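Local atomic coordinates of separin (Saccharomyces cerevisiae, PDB entry 5U1T), a protein that acts as a caspase-like cysteine protease that cleaves the cohesin subunit MCD1/SCC1 at anaphase onset, after being held inactive by securin for most of the cell cycle. Residues 81-86 with 133-138; 738-743 with 767-772; 914-919 with 932-937; 1546-1551 with 1562-1567. All blocks are in the same frame, centred on the assembly; numbering follows the deposited sequence.

Interaction 1 of 4, residues 81-86 with 133-138; sequences IIVKLI and KILALQ
Next to the flat carboxamide of Gln138, it is the CG methylene that makes the closest approach to Ile86: Gln138 CG lies 4.2 Å from Ile86 CG2, the two side chains passing at a slant. With CG opposite the backbone N (chi1 178°) and a bend at chi2 (64°), the amide stands farther from Ile86 than CG does, and its OE1 hydrogen-bonds to the backbone of another protein chain, probably the inhibitor securin. The rest of the contact is aliphatic and centres on Leu135, whose branches spread over helix 69-87. Its CD2 approaches Val83 CG1 at 3.4 Å and Ile86 CD1 at 4.3 Å, while its CD1 leans toward Ile82 CG2, also at 4.3 Å. No hydrogen bond joins the segments, so the union depends on branched methyls meeting in a buried layer. The short helical segments run nearly parallel, at 16°, but their axes stay 11.3 Å apart. That spacing is wide for two helices, which fits the modest 203 Å² buried between them and their sharing of a third partner: Val83, Ile86, Ile134 and Leu135 all pack on apolar side chains of the other protein. The contact thus lies where the N-terminal helical domain receives that chain. On one flank Ile82 rests on Glu97 and Ile98 of helix 91-103; on the other, Leu137 reaches helices 146-158 and 172-185, and Gln138 touches Ile178 of the latter.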
loop_
_atom_site.group_PDB
_atom_site.type_symbol
_atom_site.label_atom_id
_atom_site.label_comp_id
_atom_site.label_asym_id
_atom_site.label_seq_id
_atom_site.Cartn_x
_atom_site.Cartn_y
_atom_site.Cartn_z
ATOM N N ILE A 81 -40.765 50.008 -5.645
ATOM C CA ILE A 81 -42.158 49.562 -5.756
ATOM C C ILE A 81 -43.008 50.108 -4.613
ATOM O O ILE A 81 -44.133 50.577 -4.822
ATOM C CB ILE A 81 -42.243 48.028 -5.774
ATOM C CG1 ILE A 81 -41.683 47.511 -7.103
ATOM C CG2 ILE A 81 -43.679 47.559 -5.533
ATOM C CD1 ILE A 81 -41.683 46.041 -7.234
ATOM N N ILE A 82 -42.448 50.046 -3.411
ATOM C CA ILE A 82 -43.105 50.560 -2.223
ATOM C C ILE A 82 -43.368 52.073 -2.331
ATOM O O ILE A 82 -44.489 52.514 -2.070
ATOM C CB ILE A 82 -42.267 50.233 -0.952
ATOM C CG1 ILE A 82 -42.233 48.715 -0.731
ATOM C CG2 ILE A 82 -42.809 50.949 0.290
ATOM C CD1 ILE A 82 -41.244 48.254 0.325
ATOM N N VAL A 83 -42.372 52.870 -2.732
ATOM C CA VAL A 83 -42.586 54.325 -2.799
ATOM C C VAL A 83 -43.580 54.687 -3.909
ATOM O O VAL A 83 -44.406 55.595 -3.726
ATOM C CB VAL A 83 -41.260 55.126 -3.001
ATOM C CG1 VAL A 83 -40.330 54.938 -1.820
ATOM C CG2 VAL A 83 -40.565 54.695 -4.252
ATOM N N LYS A 84 -43.523 53.964 -5.033
ATOM C CA LYS A 84 -44.466 54.179 -6.124
ATOM C C LYS A 84 -45.890 53.894 -5.670
ATOM O O LYS A 84 -46.824 54.551 -6.111
ATOM C CB LYS A 84 -44.119 53.328 -7.337
ATOM C CG LYS A 84 -42.828 53.753 -7.980
ATOM C CD LYS A 84 -42.828 53.594 -9.486
ATOM C CE LYS A 84 -41.394 53.572 -10.012
ATOM N NZ LYS A 84 -41.305 53.834 -11.493
ATOM N N LEU A 85 -46.046 52.919 -4.783
ATOM C CA LEU A 85 -47.328 52.650 -4.146
ATOM C C LEU A 85 -47.741 53.800 -3.246
ATOM O O LEU A 85 -48.901 54.196 -3.233
ATOM C CB LEU A 85 -47.264 51.355 -3.330
ATOM C CG LEU A 85 -47.211 50.076 -4.161
ATOM C CD1 LEU A 85 -46.875 48.871 -3.305
ATOM C CD2 LEU A 85 -48.515 49.884 -4.886
ATOM N N ILE A 86 -46.794 54.307 -2.468
ATOM C CA ILE A 86 -47.063 55.422 -1.567
ATOM C C ILE A 86 -47.519 56.657 -2.342
ATOM O O ILE A 86 -48.527 57.260 -1.993
ATOM C CB ILE A 86 -45.827 55.766 -0.704
ATOM C CG1 ILE A 86 -45.511 54.597 0.229
ATOM C CG2 ILE A 86 -46.055 57.033 0.101
ATOM C CD1 ILE A 86 -44.269 54.779 1.073
ATOM N N LYS A 133 -37.515 51.743 7.464
ATOM C CA LYS A 133 -38.172 52.316 8.615
ATOM C C LYS A 133 -38.745 53.721 8.325
ATOM O O LYS A 133 -39.839 54.080 8.799
ATOM C CB LYS A 133 -37.191 52.355 9.786
ATOM C CG LYS A 133 -36.774 50.979 10.273
ATOM C CD LYS A 133 -36.079 51.017 11.626
ATOM C CE LYS A 133 -35.676 49.617 12.095
ATOM N NZ LYS A 133 -35.268 49.629 13.525
ATOM N N ILE A 134 -38.013 54.505 7.534
ATOM C CA ILE A 134 -38.472 55.826 7.129
ATOM C C ILE A 134 -39.724 55.687 6.257
ATOM O O ILE A 134 -40.666 56.487 6.375
ATOM C CB ILE A 134 -37.349 56.632 6.374
ATOM C CG1 ILE A 134 -36.175 56.936 7.305
ATOM C CG2 ILE A 134 -37.885 57.944 5.835
ATOM C CD1 ILE A 134 -35.043 57.637 6.639
ATOM N N LEU A 135 -39.751 54.673 5.395
ATOM C CA LEU A 135 -40.934 54.430 4.573
ATOM C C LEU A 135 -42.115 53.999 5.455
ATOM O O LEU A 135 -43.251 54.422 5.241
ATOM C CB LEU A 135 -40.646 53.387 3.496
ATOM C CG LEU A 135 -39.528 53.759 2.506
ATOM C CD1 LEU A 135 -39.039 52.556 1.662
ATOM C CD2 LEU A 135 -40.001 54.867 1.612
ATOM N N ALA A 136 -41.832 53.176 6.456
ATOM C CA ALA A 136 -42.854 52.735 7.378
ATOM C C ALA A 136 -43.389 53.917 8.178
ATOM O O ALA A 136 -44.597 54.005 8.441
ATOM C CB ALA A 136 -42.313 51.655 8.301
ATOM N N LEU A 137 -42.508 54.830 8.566
ATOM C CA LEU A 137 -42.957 56.025 9.283
ATOM C C LEU A 137 -43.792 56.922 8.373
ATOM O O LEU A 137 -44.784 57.498 8.811
ATOM C CB LEU A 137 -41.776 56.806 9.854
ATOM C CG LEU A 137 -41.087 56.145 11.046
ATOM C CD1 LEU A 137 -39.953 56.998 11.557
ATOM C CD2 LEU A 137 -42.062 55.841 12.156
ATOM N N GLN A 138 -43.392 57.026 7.110
ATOM C CA GLN A 138 -44.152 57.776 6.113
ATOM C C GLN A 138 -45.567 57.234 6.026
ATOM O O GLN A 138 -46.533 58.001 6.055
ATOM C CB GLN A 138 -43.462 57.713 4.740
ATOM C CG GLN A 138 -44.184 58.413 3.579
ATOM C CD GLN A 138 -44.303 59.927 3.756
ATOM O OE1 GLN A 138 -43.583 60.538 4.551
ATOM N NE2 GLN A 138 -45.227 60.536 3.011
#

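Interaction 2 of 4, residues 738-743 with 767-772; sequences LNIKIF and QNLALS
Ile740 and Leu769 run past one another head to tail at the middle of an antiparallel helical hairpin, in which helices 729-752 and 756-775 are joined by a very short turn. The segment axes approach to 9.2 Å and run at 162° to one another. Ile740 CG1 rests 3.5 Å from Leu769 CB. Placed opposite the carbonyl carbon by chi1 of -74°, and continuing extended, that branch carries CD1 on to the next residue, where it lies over the backbone and meets Ala770 CB at 3.9 Å. Leu769 answers by reaching the other way across helix 729-752: its CD1 meets Asn739 CB at 4.0 Å and also the ring of Phe743. It approaches that ring at the edge, near the plane, with CD2 as the nearest ring atom at 4.0 Å, and the two side chains stand roughly perpendicular. No hydrogen bond spans the pair, and the seam is held by apolar packing alone.

Further contacts surround these residues. Ile740 also touches Leu773 and, on helix 782-805, Ser791; Phe743 leans on Lys765 and Ala766 one turn earlier in helix 756-775. Farther out, Lys741 forms a salt bridge with Glu651, and Asn768 ND2 donates to the carbonyl of Tyr1095, linking the hairpin to parts of the chain far off in sequence. Within its own helix Ser772 turns its hydroxyl back, and OG donates to Leu769 O over 3.3 Å, from 27° off the carbonyl plane.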
loop_
_atom_site.group_PDB
_atom_site.type_symbol
_atom_site.label_atom_id
_atom_site.label_comp_id
_atom_site.label_asym_id
_atom_site.label_seq_id
_atom_site.Cartn_x
_atom_site.Cartn_y
_atom_site.Cartn_z
ATOM N N LEU A 738 1.776 1.603 7.973
ATOM C CA LEU A 738 3.147 2.070 8.156
ATOM C C LEU A 738 4.061 0.891 8.459
ATOM O O LEU A 738 5.147 0.755 7.885
ATOM C CB LEU A 738 3.242 3.101 9.286
ATOM C CG LEU A 738 4.666 3.553 9.608
ATOM C CD1 LEU A 738 5.166 4.518 8.558
ATOM C CD2 LEU A 738 4.769 4.143 10.995
ATOM N N ASN A 739 3.607 0.043 9.375
ATOM C CA ASN A 739 4.403 -1.080 9.830
ATOM C C ASN A 739 4.496 -2.147 8.752
ATOM O O ASN A 739 5.467 -2.875 8.688
ATOM C CB ASN A 739 3.827 -1.654 11.124
ATOM C CG ASN A 739 4.144 -0.784 12.345
ATOM O OD1 ASN A 739 3.462 0.209 12.605
ATOM N ND2 ASN A 739 5.163 -1.165 13.105
ATOM N N ILE A 740 3.488 -2.222 7.897
ATOM C CA ILE A 740 3.527 -3.120 6.762
ATOM C C ILE A 740 4.640 -2.675 5.819
ATOM O O ILE A 740 5.465 -3.477 5.368
ATOM C CB ILE A 740 2.178 -3.152 6.029
ATOM C CG1 ILE A 740 1.159 -3.949 6.859
ATOM C CG2 ILE A 740 2.341 -3.715 4.622
ATOM C CD1 ILE A 740 -0.259 -4.000 6.289
ATOM N N LYS A 741 4.670 -1.376 5.551
ATOM C CA LYS A 741 5.667 -0.792 4.670
ATOM C C LYS A 741 7.077 -0.940 5.244
ATOM O O LYS A 741 8.024 -1.122 4.494
ATOM C CB LYS A 741 5.347 0.681 4.420
ATOM C CG LYS A 741 5.935 1.268 3.164
ATOM C CD LYS A 741 5.727 2.756 3.133
ATOM C CE LYS A 741 6.429 3.383 1.962
ATOM N NZ LYS A 741 6.419 4.852 2.070
ATOM N N ILE A 742 7.222 -0.860 6.563
ATOM C CA ILE A 742 8.537 -1.004 7.165
ATOM C C ILE A 742 9.059 -2.413 6.926
ATOM O O ILE A 742 10.171 -2.586 6.437
ATOM C CB ILE A 742 8.524 -0.705 8.665
ATOM C CG1 ILE A 742 8.319 0.792 8.918
ATOM C CG2 ILE A 742 9.826 -1.123 9.283
ATOM C CD1 ILE A 742 8.158 1.152 10.386
ATOM N N PHE A 743 8.237 -3.413 7.232
ATOM C CA PHE A 743 8.614 -4.817 7.031
ATOM C C PHE A 743 8.840 -5.204 5.565
ATOM O O PHE A 743 9.641 -6.078 5.278
ATOM C CB PHE A 743 7.554 -5.748 7.639
ATOM C CG PHE A 743 7.609 -5.823 9.133
ATOM C CD1 PHE A 743 8.814 -6.033 9.783
ATOM C CD2 PHE A 743 6.465 -5.659 9.890
ATOM C CE1 PHE A 743 8.875 -6.082 11.176
ATOM C CE2 PHE A 743 6.515 -5.699 11.282
ATOM C CZ PHE A 743 7.726 -5.915 11.928
ATOM N N GLN A 767 2.749 -9.610 5.304
ATOM C CA GLN A 767 1.534 -10.231 4.804
ATOM C C GLN A 767 0.545 -10.565 5.909
ATOM O O GLN A 767 -0.664 -10.532 5.701
ATOM C CB GLN A 767 1.872 -11.496 4.037
ATOM C CG GLN A 767 2.372 -11.233 2.666
ATOM C CD GLN A 767 2.204 -12.443 1.779
ATOM O OE1 GLN A 767 2.413 -13.594 2.219
ATOM N NE2 GLN A 767 1.807 -12.204 0.519
ATOM N N ASN A 768 1.049 -10.909 7.082
ATOM C CA ASN A 768 0.154 -11.213 8.178
ATOM C C ASN A 768 -0.511 -9.943 8.698
ATOM O O ASN A 768 -1.679 -9.962 9.077
ATOM C CB ASN A 768 0.901 -11.945 9.295
ATOM C CG ASN A 768 1.253 -13.377 8.912
ATOM O OD1 ASN A 768 0.700 -13.932 7.961
ATOM N ND2 ASN A 768 2.175 -13.979 9.651
ATOM N N LEU A 769 0.215 -8.849 8.682
ATOM C CA LEU A 769 -0.342 -7.604 9.125
ATOM C C LEU A 769 -1.425 -7.169 8.185
ATOM O O LEU A 769 -2.418 -6.622 8.589
ATOM C CB LEU A 769 0.722 -6.533 9.152
ATOM C CG LEU A 769 1.603 -6.466 10.374
ATOM C CD1 LEU A 769 2.481 -5.264 10.217
ATOM C CD2 LEU A 769 0.778 -6.315 11.619
ATOM N N ALA A 770 -1.253 -7.448 6.911
ATOM C CA ALA A 770 -2.224 -7.066 5.924
ATOM C C ALA A 770 -3.476 -7.888 6.052
ATOM O O ALA A 770 -4.541 -7.421 5.760
ATOM C CB ALA A 770 -1.638 -7.187 4.540
ATOM N N LEU A 771 -3.337 -9.091 6.548
ATOM C CA LEU A 771 -4.482 -9.927 6.694
ATOM C C LEU A 771 -5.262 -9.455 7.883
ATOM O O LEU A 771 -6.462 -9.508 7.896
ATOM C CB LEU A 771 -4.050 -11.358 6.881
ATOM C CG LEU A 771 -5.068 -12.343 6.367
ATOM C CD1 LEU A 771 -5.360 -12.062 4.917
ATOM C CD2 LEU A 771 -4.518 -13.732 6.533
ATOM N N SER A 772 -4.571 -8.986 8.896
ATOM C CA SER A 772 -5.241 -8.485 10.075
ATOM C C SER A 772 -5.819 -7.111 9.844
ATOM O O SER A 772 -6.776 -6.732 10.480
ATOM C CB SER A 772 -4.324 -8.519 11.294
ATOM O OG SER A 772 -3.706 -7.277 11.511
#

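Interaction 3 of 4, residues 914-919 with 932-937; sequences GKDIDD and INRVHN
Arg934 is gripped by two carboxylates at the edge of its guanidinium group, forming the tight part of this contact. Its NE donates to Asp916 OD1 at 3.1 Å, meeting that oxygen from above the carboxylate plane, and the carboxylate and guanidinium planes stand 89° apart. The far end of the same group turns to Asp919: NH1 and NH2 both reach OD1, each at 2.9 Å, and NH2 adds a weak bond to OD2. A bend at chi3 (-61°) swings the arginine tip round to span both acids, and the shared charge should favour their ionised forms. Asp916 CG lies between its own backbone N and carbonyl carbon, and OD2 takes a second partner: Asn937 ND2 donates to it almost straight at 2.9 Å, on the anti side. One turn earlier Asn933 ND2 holds the loop backbone, bonding to Lys915 O at 2.7 Å from above the carbonyl plane, and also binds Leu911 O in the preceding helix.

Away from this polar core the hold slackens. Asn937 ND2 reaches Gly914 O by a weak bond of 3.2 Å, and the exposed Lys915 and Asp918 start out away from helix 927-946, Lys915 having a long, weak ion pair with Glu889. The helix is anchored on another side, where Val935 packs on helices 1012-1028 and 1036-1054. What results is a C-terminal helix cap of Schellman type, in which Gly914 ends helix 905-912, followed by a loop pinned to the next helix by a surface salt-bridge network.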
loop_
_atom_site.group_PDB
_atom_site.type_symbol
_atom_site.label_atom_id
_atom_site.label_comp_id
_atom_site.label_asym_id
_atom_site.label_seq_id
_atom_site.Cartn_x
_atom_site.Cartn_y
_atom_site.Cartn_z
ATOM N N GLY A 914 21.949 -5.635 -19.541
ATOM C CA GLY A 914 23.180 -6.401 -19.563
ATOM C C GLY A 914 24.444 -5.565 -19.568
ATOM O O GLY A 914 25.497 -6.066 -19.218
ATOM N N LYS A 915 24.351 -4.300 -19.973
ATOM C CA LYS A 915 25.499 -3.400 -19.946
ATOM C C LYS A 915 26.079 -3.282 -18.546
ATOM O O LYS A 915 25.363 -3.455 -17.551
ATOM C CB LYS A 915 25.117 -2.011 -20.428
ATOM C CG LYS A 915 24.749 -1.949 -21.871
ATOM C CD LYS A 915 24.356 -0.564 -22.298
ATOM C CE LYS A 915 24.024 -0.594 -23.783
ATOM N NZ LYS A 915 23.604 0.763 -24.244
ATOM N N ASP A 916 27.378 -3.008 -18.468
ATOM C CA ASP A 916 27.966 -2.571 -17.216
ATOM C C ASP A 916 28.377 -1.141 -17.438
ATOM O O ASP A 916 28.743 -0.763 -18.539
ATOM C CB ASP A 916 29.158 -3.430 -16.791
ATOM C CG ASP A 916 30.337 -3.357 -17.776
ATOM O OD1 ASP A 916 31.213 -2.478 -17.608
ATOM O OD2 ASP A 916 30.383 -4.196 -18.700
ATOM N N ILE A 917 28.289 -0.333 -16.401
ATOM C CA ILE A 917 28.500 1.082 -16.575
ATOM C C ILE A 917 29.769 1.475 -15.873
ATOM O O ILE A 917 30.420 0.658 -15.208
ATOM C CB ILE A 917 27.307 1.923 -16.033
ATOM C CG1 ILE A 917 27.173 1.799 -14.507
ATOM C CG2 ILE A 917 25.996 1.518 -16.721
ATOM C CD1 ILE A 917 25.754 2.115 -13.982
ATOM N N ASP A 918 30.114 2.741 -16.043
ATOM C CA ASP A 918 31.260 3.331 -15.397
ATOM C C ASP A 918 31.044 3.259 -13.893
ATOM O O ASP A 918 30.010 3.665 -13.400
ATOM C CB ASP A 918 31.412 4.762 -15.887
ATOM C CG ASP A 918 32.642 5.440 -15.354
ATOM O OD1 ASP A 918 33.288 4.925 -14.413
ATOM O OD2 ASP A 918 32.959 6.527 -15.882
ATOM N N ASP A 919 32.020 2.721 -13.174
ATOM C CA ASP A 919 31.908 2.527 -11.727
ATOM C C ASP A 919 31.658 3.840 -10.995
ATOM O O ASP A 919 30.897 3.889 -10.018
ATOM C CB ASP A 919 33.173 1.847 -11.175
ATOM C CG ASP A 919 33.266 0.370 -11.563
ATOM O OD1 ASP A 919 32.266 -0.182 -12.082
ATOM O OD2 ASP A 919 34.335 -0.247 -11.323
ATOM N N ILE A 932 28.741 -8.057 -12.090
ATOM C CA ILE A 932 28.213 -9.276 -12.691
ATOM C C ILE A 932 28.026 -9.103 -14.186
ATOM O O ILE A 932 28.345 -9.982 -14.970
ATOM C CB ILE A 932 26.877 -9.679 -12.039
ATOM C CG1 ILE A 932 27.174 -10.370 -10.730
ATOM C CG2 ILE A 932 26.103 -10.658 -12.905
ATOM C CD1 ILE A 932 28.132 -11.528 -10.940
ATOM N N ASN A 933 27.505 -7.954 -14.580
ATOM C CA ASN A 933 27.350 -7.677 -15.985
ATOM C C ASN A 933 28.697 -7.556 -16.674
ATOM O O ASN A 933 28.858 -7.994 -17.806
ATOM C CB ASN A 933 26.541 -6.407 -16.178
ATOM C CG ASN A 933 25.063 -6.653 -16.067
ATOM O OD1 ASN A 933 24.633 -7.751 -15.703
ATOM N ND2 ASN A 933 24.268 -5.637 -16.384
ATOM N N ARG A 934 29.653 -6.942 -15.983
ATOM C CA ARG A 934 30.975 -6.700 -16.540
ATOM C C ARG A 934 31.661 -8.023 -16.852
ATOM O O ARG A 934 32.166 -8.222 -17.956
ATOM C CB ARG A 934 31.810 -5.862 -15.574
ATOM C CG ARG A 934 33.243 -5.659 -15.992
ATOM C CD ARG A 934 33.881 -4.570 -15.165
ATOM N NE ARG A 934 33.171 -3.321 -15.377
ATOM C CZ ARG A 934 33.012 -2.379 -14.449
ATOM N NH1 ARG A 934 32.334 -1.267 -14.727
ATOM N NH2 ARG A 934 33.534 -2.557 -13.237
ATOM N N VAL A 935 31.645 -8.926 -15.871
ATOM C CA VAL A 935 32.126 -10.293 -16.034
ATOM C C VAL A 935 31.584 -10.923 -17.303
ATOM O O VAL A 935 32.352 -11.368 -18.134
ATOM C CB VAL A 935 31.753 -11.183 -14.831
ATOM C CG1 VAL A 935 31.893 -12.652 -15.192
ATOM C CG2 VAL A 935 32.620 -10.838 -13.630
ATOM N N HIS A 936 30.270 -10.947 -17.471
ATOM C CA HIS A 936 29.695 -11.541 -18.676
ATOM C C HIS A 936 30.091 -10.780 -19.947
ATOM O O HIS A 936 30.341 -11.380 -20.989
ATOM C CB HIS A 936 28.168 -11.631 -18.559
ATOM C CG HIS A 936 27.710 -12.536 -17.457
ATOM N ND1 HIS A 936 27.613 -13.904 -17.607
ATOM C CD2 HIS A 936 27.345 -12.272 -16.178
ATOM C CE1 HIS A 936 27.195 -14.441 -16.474
ATOM N NE2 HIS A 936 27.035 -13.474 -15.588
ATOM N N ASN A 937 30.179 -9.465 -19.862
ATOM C CA ASN A 937 30.569 -8.689 -21.023
ATOM C C ASN A 937 32.025 -8.942 -21.379
ATOM O O ASN A 937 32.405 -8.985 -22.554
ATOM C CB ASN A 937 30.342 -7.202 -20.774
ATOM C CG ASN A 937 28.904 -6.807 -20.933
ATOM O OD1 ASN A 937 28.164 -7.428 -21.695
ATOM N ND2 ASN A 937 28.493 -5.767 -20.217
#

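Interaction 4 of 4, residues 1546-1551 with 1562-1567; sequences EKMGFR and LSVSYA
Met1548 reaches over the start of helix 1564-1571 from a helix that ends in a Schellman motif, Gly1549 being its C-prime residue. Its CB passes 3.9 Å from Leu1562 O, and CG comes closer to the same carbonyl. The sulfur follows, lying 3.4 Å from Val1564 CA and 3.7 Å from Val1564 CB, as the two side chains run side by side in the same direction. After a bend at chi3 (-13°), the CE methyl touches Val1564 CG2 at 4.0 Å and Ala1567 CB at 4.1 Å. The receiving helix opens with Ser1563 as N-cap, its OG accepting from Tyr1566 N. Beneath, Met1548 and Val1564 both touch Phe1493 on strand 1492-1494 of the central sheet, so the pair lies against the core of the caspase-like protease domain; Ile1592 and Phe1594 of strand 1592-1594 close in as well. On the outer side Lys1547 runs alongside Leu1562, its CD 3.7 Å from Leu1562 CD1, before its bent chain carries NZ away to a salt bridge with Glu1546. The same two residues join the backbones: in the last turn of helix 1534-1548 the carbonyl of Lys1547 is taken up by the returning chain, with Leu1562 N donating to Lys1547 O at 3.0 Å and an N-H...O angle of 167°.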
loop_
_atom_site.group_PDB
_atom_site.type_symbol
_atom_site.label_atom_id
_atom_site.label_comp_id
_atom_site.label_asym_id
_atom_site.label_seq_id
_atom_site.Cartn_x
_atom_site.Cartn_y
_atom_site.Cartn_z
ATOM N N GLU A 1546 15.646 -60.669 -3.042
ATOM C CA GLU A 1546 16.291 -61.966 -2.944
ATOM C C GLU A 1546 17.807 -61.832 -2.998
ATOM O O GLU A 1546 18.510 -62.464 -2.211
ATOM C CB GLU A 1546 15.797 -62.902 -4.043
ATOM C CG GLU A 1546 15.650 -64.345 -3.567
ATOM C CD GLU A 1546 16.995 -65.061 -3.394
ATOM O OE1 GLU A 1546 18.010 -64.607 -3.999
ATOM O OE2 GLU A 1546 17.030 -66.089 -2.662
ATOM N N LYS A 1547 18.314 -61.002 -3.908
ATOM C CA LYS A 1547 19.762 -60.829 -4.036
ATOM C C LYS A 1547 20.371 -60.107 -2.816
ATOM O O LYS A 1547 21.534 -60.352 -2.460
ATOM C CB LYS A 1547 20.106 -60.078 -5.334
ATOM C CG LYS A 1547 19.903 -60.883 -6.625
ATOM C CD LYS A 1547 21.152 -61.681 -7.017
ATOM C CE LYS A 1547 20.814 -63.074 -7.564
ATOM N NZ LYS A 1547 20.236 -64.001 -6.524
ATOM N N MET A 1548 19.613 -59.197 -2.230
ATOM C CA MET A 1548 20.088 -58.461 -1.075
ATOM C C MET A 1548 19.961 -59.281 0.196
ATOM O O MET A 1548 20.643 -59.016 1.176
ATOM C CB MET A 1548 19.374 -57.117 -0.939
ATOM C CG MET A 1548 20.275 -56.007 -0.418
ATOM S SD MET A 1548 19.677 -54.355 -0.756
ATOM C CE MET A 1548 18.422 -54.793 -1.928
ATOM N N GLY A 1549 19.082 -60.273 0.173
ATOM C CA GLY A 1549 18.894 -61.149 1.305
ATOM C C GLY A 1549 17.672 -60.847 2.130
ATOM O O GLY A 1549 17.493 -61.389 3.208
ATOM N N PHE A 1550 16.817 -59.981 1.617
ATOM C CA PHE A 1550 15.621 -59.608 2.334
ATOM C C PHE A 1550 14.657 -60.753 2.408
ATOM O O PHE A 1550 13.813 -60.930 1.539
ATOM C CB PHE A 1550 14.933 -58.436 1.671
ATOM C CG PHE A 1550 13.929 -57.773 2.542
ATOM C CD1 PHE A 1550 14.278 -57.349 3.800
ATOM C CD2 PHE A 1550 12.639 -57.588 2.113
ATOM C CE1 PHE A 1550 13.360 -56.744 4.615
ATOM C CE2 PHE A 1550 11.715 -56.983 2.920
ATOM C CZ PHE A 1550 12.078 -56.564 4.172
ATOM N N ARG A 1551 14.794 -61.526 3.469
ATOM C CA ARG A 1551 13.941 -62.671 3.715
ATOM C C ARG A 1551 13.633 -62.792 5.201
ATOM O O ARG A 1551 13.935 -61.903 5.983
ATOM C CB ARG A 1551 14.603 -63.944 3.191
ATOM C CG ARG A 1551 14.080 -64.392 1.839
ATOM C CD ARG A 1551 15.163 -65.045 0.989
ATOM N NE ARG A 1551 16.014 -65.951 1.758
ATOM C CZ ARG A 1551 16.164 -67.248 1.505
ATOM N NH1 ARG A 1551 15.519 -67.817 0.496
ATOM N NH2 ARG A 1551 16.964 -67.981 2.267
ATOM N N LEU A 1562 24.248 -59.442 -1.473
ATOM C CA LEU A 1562 24.720 -58.288 -2.237
ATOM C C LEU A 1562 24.333 -56.972 -1.561
ATOM O O LEU A 1562 23.312 -56.875 -0.871
ATOM C CB LEU A 1562 24.167 -58.314 -3.673
ATOM C CG LEU A 1562 24.534 -59.492 -4.581
ATOM C CD1 LEU A 1562 23.903 -59.392 -5.964
ATOM C CD2 LEU A 1562 26.030 -59.589 -4.699
ATOM N N SER A 1563 25.173 -55.963 -1.770
ATOM C CA SER A 1563 24.856 -54.578 -1.436
ATOM C C SER A 1563 23.683 -54.075 -2.276
ATOM O O SER A 1563 23.396 -54.634 -3.327
ATOM C CB SER A 1563 26.079 -53.691 -1.666
ATOM O OG SER A 1563 26.364 -53.561 -3.054
ATOM N N VAL A 1564 23.025 -53.004 -1.833
ATOM C CA VAL A 1564 21.885 -52.452 -2.565
ATOM C C VAL A 1564 22.329 -52.053 -3.972
ATOM O O VAL A 1564 21.541 -52.085 -4.914
ATOM C CB VAL A 1564 21.244 -51.223 -1.823
ATOM C CG1 VAL A 1564 22.049 -49.939 -2.054
ATOM C CG2 VAL A 1564 19.801 -51.015 -2.257
ATOM N N SER A 1565 23.604 -51.710 -4.116
ATOM C CA SER A 1565 24.138 -51.279 -5.395
ATOM C C SER A 1565 24.268 -52.424 -6.385
ATOM O O SER A 1565 23.602 -52.430 -7.424
ATOM C CB SER A 1565 25.492 -50.611 -5.194
ATOM O OG SER A 1565 25.329 -49.356 -4.565
ATOM N N TYR A 1566 25.137 -53.380 -6.070
ATOM C CA TYR A 1566 25.296 -54.555 -6.917
ATOM C C TYR A 1566 23.947 -55.250 -7.112
ATOM O O TYR A 1566 23.640 -55.714 -8.214
ATOM C CB TYR A 1566 26.323 -55.546 -6.329
ATOM C CG TYR A 1566 27.782 -55.095 -6.356
ATOM C CD1 TYR A 1566 28.475 -54.940 -7.558
ATOM C CD2 TYR A 1566 28.468 -54.842 -5.178
ATOM C CE1 TYR A 1566 29.816 -54.520 -7.579
ATOM C CE2 TYR A 1566 29.797 -54.431 -5.191
ATOM C CZ TYR A 1566 30.467 -54.272 -6.387
ATOM O OH TYR A 1566 31.781 -53.867 -6.361
ATOM N N ALA A 1567 23.134 -55.299 -6.053
ATOM C CA ALA A 1567 21.843 -55.987 -6.108
ATOM C C ALA A 1567 20.926 -55.353 -7.137
ATOM O O ALA A 1567 20.170 -56.047 -7.805
ATOM C CB ALA A 1567 21.172 -55.991 -4.755
#

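How the interactions relate
From the N terminus the four contacts follow in series; none nests in or crosses another, and none touches the next. Interaction 1 closes a 46-residue excursion in the N-terminal helical region. About 74 Å on, centre to centre, interaction 2 closes a helical hairpin near the middle of the chain. Interaction 3, its centre about 36 Å from that of interaction 2, brings the loop after helix 905-912 against helix 927-946, with 12 residues between the segments. Interaction 4 closes the shortest loop, ten residues, near the C terminus in the protease domain, its centre about 128 Å from that of interaction 1. Interactions 2, 3 and 4 join successive elements, whereas interaction 1 spans two intervening helices.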